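Local coordinates for protein lovastatin nonaketide synthase, polyketide synthase component (Aspergillus terreus, PDB 7CPX) that builds the dihydromonacolin L nonaketide of lovastatin biosynthesis by iterative condensation, methylation, reduction and dehydration, working as a homodimer with the separate partner lovC, at residues F1135-N1140 with T1151-P1156. The protein carries 2 engineered substitutions. Residues are numbered along the deposited sequence; the frame is centred on the assembly and turned at random.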
ATOM      1  N   PHE A1135      18.697  -9.729  23.747  1.00 85.54           N
ATOM      2  CA  PHE A1135      19.532  -8.602  23.355  1.00 85.54           C
ATOM      3  C   PHE A1135      20.776  -8.461  24.220  1.00 85.54           C
ATOM      4  O   PHE A1135      21.602  -7.582  23.954  1.00 85.54           O
ATOM      5  CB  PHE A1135      18.710  -7.312  23.384  1.00 85.54           C
ATOM      6  CG  PHE A1135      17.656  -7.254  22.317  1.00 85.54           C
ATOM      7  CD1 PHE A1135      16.459  -7.928  22.472  1.00 85.54           C
ATOM      8  CD2 PHE A1135      17.870  -6.544  21.152  1.00 85.54           C
ATOM      9  CE1 PHE A1135      15.490  -7.887  21.489  1.00 85.54           C
ATOM     10  CE2 PHE A1135      16.907  -6.496  20.164  1.00 85.54           C
ATOM     11  CZ  PHE A1135      15.716  -7.171  20.331  1.00 85.54           C
ATOM     12  N   ARG A1136      20.929  -9.303  25.241  1.00 86.34           N
ATOM     13  CA  ARG A1136      22.189  -9.463  25.953  1.00 86.34           C
ATOM     14  C   ARG A1136      22.980 -10.657  25.435  1.00 86.34           C
ATOM     15  O   ARG A1136      23.843 -11.181  26.146  1.00 86.34           O
ATOM     16  CB  ARG A1136      21.939  -9.611  27.453  1.00 86.34           C
ATOM     17  CG  ARG A1136      21.376  -8.373  28.126  1.00 86.34           C
ATOM     18  CD  ARG A1136      21.137  -8.628  29.604  1.00 86.34           C
ATOM     19  NE  ARG A1136      22.377  -8.935  30.309  1.00 86.34           N
ATOM     20  CZ  ARG A1136      23.032  -8.091  31.097  1.00 86.34           C
ATOM     21  NH1 ARG A1136      22.581  -6.871  31.338  1.00 86.34           N
ATOM     22  NH2 ARG A1136      24.168  -8.484  31.666  1.00 86.34           N
ATOM     23  N   ARG A1137      22.701 -11.092  24.209  1.00 89.62           N
ATOM     24  CA  ARG A1137      23.293 -12.291  23.630  1.00 89.62           C
ATOM     25  C   ARG A1137      24.731 -12.090  23.168  1.00 89.62           C
ATOM     26  O   ARG A1137      25.265 -12.956  22.466  1.00 89.62           O
ATOM     27  CB  ARG A1137      22.436 -12.770  22.456  1.00 89.62           C
ATOM     28  CG  ARG A1137      21.236 -13.611  22.857  1.00 89.62           C
ATOM     29  CD  ARG A1137      21.637 -15.040  23.162  1.00 89.62           C
ATOM     30  NE  ARG A1137      20.479 -15.913  23.310  1.00 89.62           N
ATOM     31  CZ  ARG A1137      20.537 -17.237  23.293  1.00 89.62           C
ATOM     32  NH1 ARG A1137      21.681 -17.878  23.126  1.00 89.62           N
ATOM     33  NH2 ARG A1137      19.415 -17.936  23.444  1.00 89.62           N
ATOM     34  N   LEU A1138      25.369 -10.984  23.542  1.00 86.31           N
ATOM     35  CA  LEU A1138      26.766 -10.766  23.195  1.00 86.31           C
ATOM     36  C   LEU A1138      27.644 -11.690  24.027  1.00 86.31           C
ATOM     37  O   LEU A1138      27.978 -11.373  25.173  1.00 86.31           O
ATOM     38  CB  LEU A1138      27.149  -9.304  23.419  1.00 86.31           C
ATOM     39  CG  LEU A1138      28.558  -8.878  23.012  1.00 86.31           C
ATOM     40  CD1 LEU A1138      28.786  -9.125  21.536  1.00 86.31           C
ATOM     41  CD2 LEU A1138      28.771  -7.414  23.338  1.00 86.31           C
ATOM     42  N   HIS A1139      28.021 -12.837  23.458  1.00 89.38           N
ATOM     43  CA  HIS A1139      28.735 -13.847  24.231  1.00 89.38           C
ATOM     44  C   HIS A1139      30.014 -13.281  24.831  1.00 89.38           C
ATOM     45  O   HIS A1139      30.257 -13.404  26.037  1.00 89.38           O
ATOM     46  CB  HIS A1139      29.048 -15.054  23.347  1.00 89.38           C
ATOM     47  CG  HIS A1139      30.015 -16.015  23.965  1.00 89.38           C
ATOM     48  ND1 HIS A1139      29.776 -16.639  25.170  1.00 89.38           N
ATOM     49  CD2 HIS A1139      31.226 -16.454  23.547  1.00 89.38           C
ATOM     50  CE1 HIS A1139      30.797 -17.424  25.466  1.00 89.38           C
ATOM     51  NE2 HIS A1139      31.689 -17.330  24.497  1.00 89.38           N
ATOM     52  N   ASN A1140      30.847 -12.654  24.004  1.00 87.95           N
ATOM     53  CA  ASN A1140      32.087 -12.068  24.485  1.00 87.95           C
ATOM     54  C   ASN A1140      32.499 -10.947  23.548  1.00 87.95           C
ATOM     55  O   ASN A1140      32.253 -11.007  22.341  1.00 87.95           O
ATOM     56  CB  ASN A1140      33.206 -13.108  24.576  1.00 87.95           C
ATOM     57  CG  ASN A1140      33.743 -13.502  23.216  1.00 87.95           C
ATOM     58  OD1 ASN A1140      33.008 -13.529  22.230  1.00 87.95           O
ATOM     59  ND2 ASN A1140      35.033 -13.802  23.155  1.00 87.95           N
ATOM     60  N   THR A1151      32.597 -12.421  19.839  1.00 88.99           N
ATOM     61  CA  THR A1151      31.612 -13.383  19.371  1.00 88.99           C
ATOM     62  C   THR A1151      30.258 -13.043  19.971  1.00 88.99           C
ATOM     63  O   THR A1151      30.152 -12.812  21.179  1.00 88.99           O
ATOM     64  CB  THR A1151      32.010 -14.812  19.752  1.00 88.99           C
ATOM     65  OG1 THR A1151      33.392 -15.025  19.438  1.00 88.99           O
ATOM     66  CG2 THR A1151      31.168 -15.817  18.998  1.00 88.99           C
ATOM     67  N   LEU A1152      29.234 -13.010  19.123  1.00 87.10           N
ATOM     68  CA  LEU A1152      27.861 -12.790  19.545  1.00 87.10           C
ATOM     69  C   LEU A1152      27.013 -13.963  19.082  1.00 87.10           C
ATOM     70  O   LEU A1152      27.273 -14.548  18.026  1.00 87.10           O
ATOM     71  CB  LEU A1152      27.308 -11.475  18.982  1.00 87.10           C
ATOM     72  CG  LEU A1152      27.261 -11.335  17.458  1.00 87.10           C
ATOM     73  CD1 LEU A1152      25.951 -11.857  16.893  1.00 87.10           C
ATOM     74  CD2 LEU A1152      27.466  -9.889  17.055  1.00 87.10           C
ATOM     75  N   ASP A1153      26.004 -14.308  19.875  1.00 91.25           N
ATOM     76  CA  ASP A1153      25.165 -15.460  19.570  1.00 91.25           C
ATOM     77  C   ASP A1153      24.261 -15.131  18.390  1.00 91.25           C
ATOM     78  O   ASP A1153      23.400 -14.249  18.482  1.00 91.25           O
ATOM     79  CB  ASP A1153      24.345 -15.855  20.792  1.00 91.25           C
ATOM     80  CG  ASP A1153      25.208 -16.299  21.955  1.00 91.25           C
ATOM     81  OD1 ASP A1153      26.440 -16.399  21.777  1.00 91.25           O
ATOM     82  OD2 ASP A1153      24.655 -16.549  23.046  1.00 91.25           O
ATOM     83  N   PHE A1154      24.454 -15.839  17.278  1.00 92.03           N
ATOM     84  CA  PHE A1154      23.581 -15.713  16.114  1.00 92.03           C
ATOM     85  C   PHE A1154      22.296 -16.506  16.357  1.00 92.03           C
ATOM     86  O   PHE A1154      21.965 -17.463  15.656  1.00 92.03           O
ATOM     87  CB  PHE A1154      24.301 -16.187  14.860  1.00 92.03           C
ATOM     88  CG  PHE A1154      23.682 -15.699  13.583  1.00 92.03           C
ATOM     89  CD1 PHE A1154      24.044 -14.476  13.049  1.00 92.03           C
ATOM     90  CD2 PHE A1154      22.745 -16.465  12.914  1.00 92.03           C
ATOM     91  CE1 PHE A1154      23.482 -14.024  11.875  1.00 92.03           C
ATOM     92  CE2 PHE A1154      22.177 -16.018  11.738  1.00 92.03           C
ATOM     93  CZ  PHE A1154      22.546 -14.795  11.216  1.00 92.03           C
ATOM     94  N   ILE A1155      21.575 -16.086  17.390  1.00 90.81           N
ATOM     95  CA  ILE A1155      20.392 -16.834  17.826  1.00 90.81           C
ATOM     96  C   ILE A1155      19.404 -16.923  16.669  1.00 90.81           C
ATOM     97  O   ILE A1155      19.091 -15.894  16.040  1.00 90.81           O
ATOM     98  CB  ILE A1155      19.753 -16.164  19.054  1.00 90.81           C
ATOM     99  CG1 ILE A1155      18.463 -16.890  19.450  1.00 90.81           C
ATOM    100  CG2 ILE A1155      19.492 -14.686  18.786  1.00 90.81           C
ATOM    101  CD1 ILE A1155      17.888 -16.436  20.775  1.00 90.81           C
ATOM    102  N   PRO A1156      18.900 -18.106  16.327  1.00 92.03           N
ATOM    103  CA  PRO A1156      17.959 -18.209  15.211  1.00 92.03           C
ATOM    104  C   PRO A1156      16.567 -17.734  15.589  1.00 92.03           C
ATOM    105  O   PRO A1156      16.131 -17.845  16.738  1.00 92.03           O
ATOM    106  CB  PRO A1156      17.961 -19.708  14.891  1.00 92.03           C
ATOM    107  CG  PRO A1156      18.250 -20.351  16.195  1.00 92.03           C
ATOM    108  CD  PRO A1156      19.188 -19.424  16.922  1.00 92.03           C
TER
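Asn1140 and Thr1151 form an antiparallel, hydrogen-bonded pair, Asn1140 N giving to Thr1151 O at 2.9 Å and Thr1151 N to Asn1140 O, while farther along Asp1153 N reaches Arg1137 O at 3.0 Å. Two successive residues, His1139 and Asn1140, lie opposite the single Thr1151, the definition of a classic beta bulge, just where the loop 1135-1139 passes into strand 1140-1144. Past the bulge one salt bridge joins the segments. The Arg1137 chain, bent at its second torsion (chi2 -79°), crosses the Asp1153 side chain at about a right angle, and NH1 makes the salt bridge to OD2 over 3.3 Å. This oxygen lies in the guanidinium plane, yet the two flat groups are steeply turned, 74° apart, and NH1 comes to OD2 on its anti side and from well out of the carboxylate plane. Ile1155 comes over one guanidinium face with CG1, and its CD1 lies 3.4 Å from NH2 of Arg1137. The other carboxylate oxygen of Asp1153, OD1, rests against CB of His1139. Strands 1140-1144 and 1147-1152 are neighbours in the dehydratase domain, within what is predicted to be its C-terminal hotdog fold, and the bulge lies at the end of their pairing away from the connecting turn. On the buried side Leu1138, its CG anti to the backbone N (chi1 -176°), sends CD1 to within 3.8 Å of CB of Leu1152; both leucines also pack on Val1175 of helix 1170-1184 and on Phe1224 of strand 1222-1230. That helix carries Asp1174, the predicted proton donor of dehydration, whose side chain is about 9 Å from that of Arg1137.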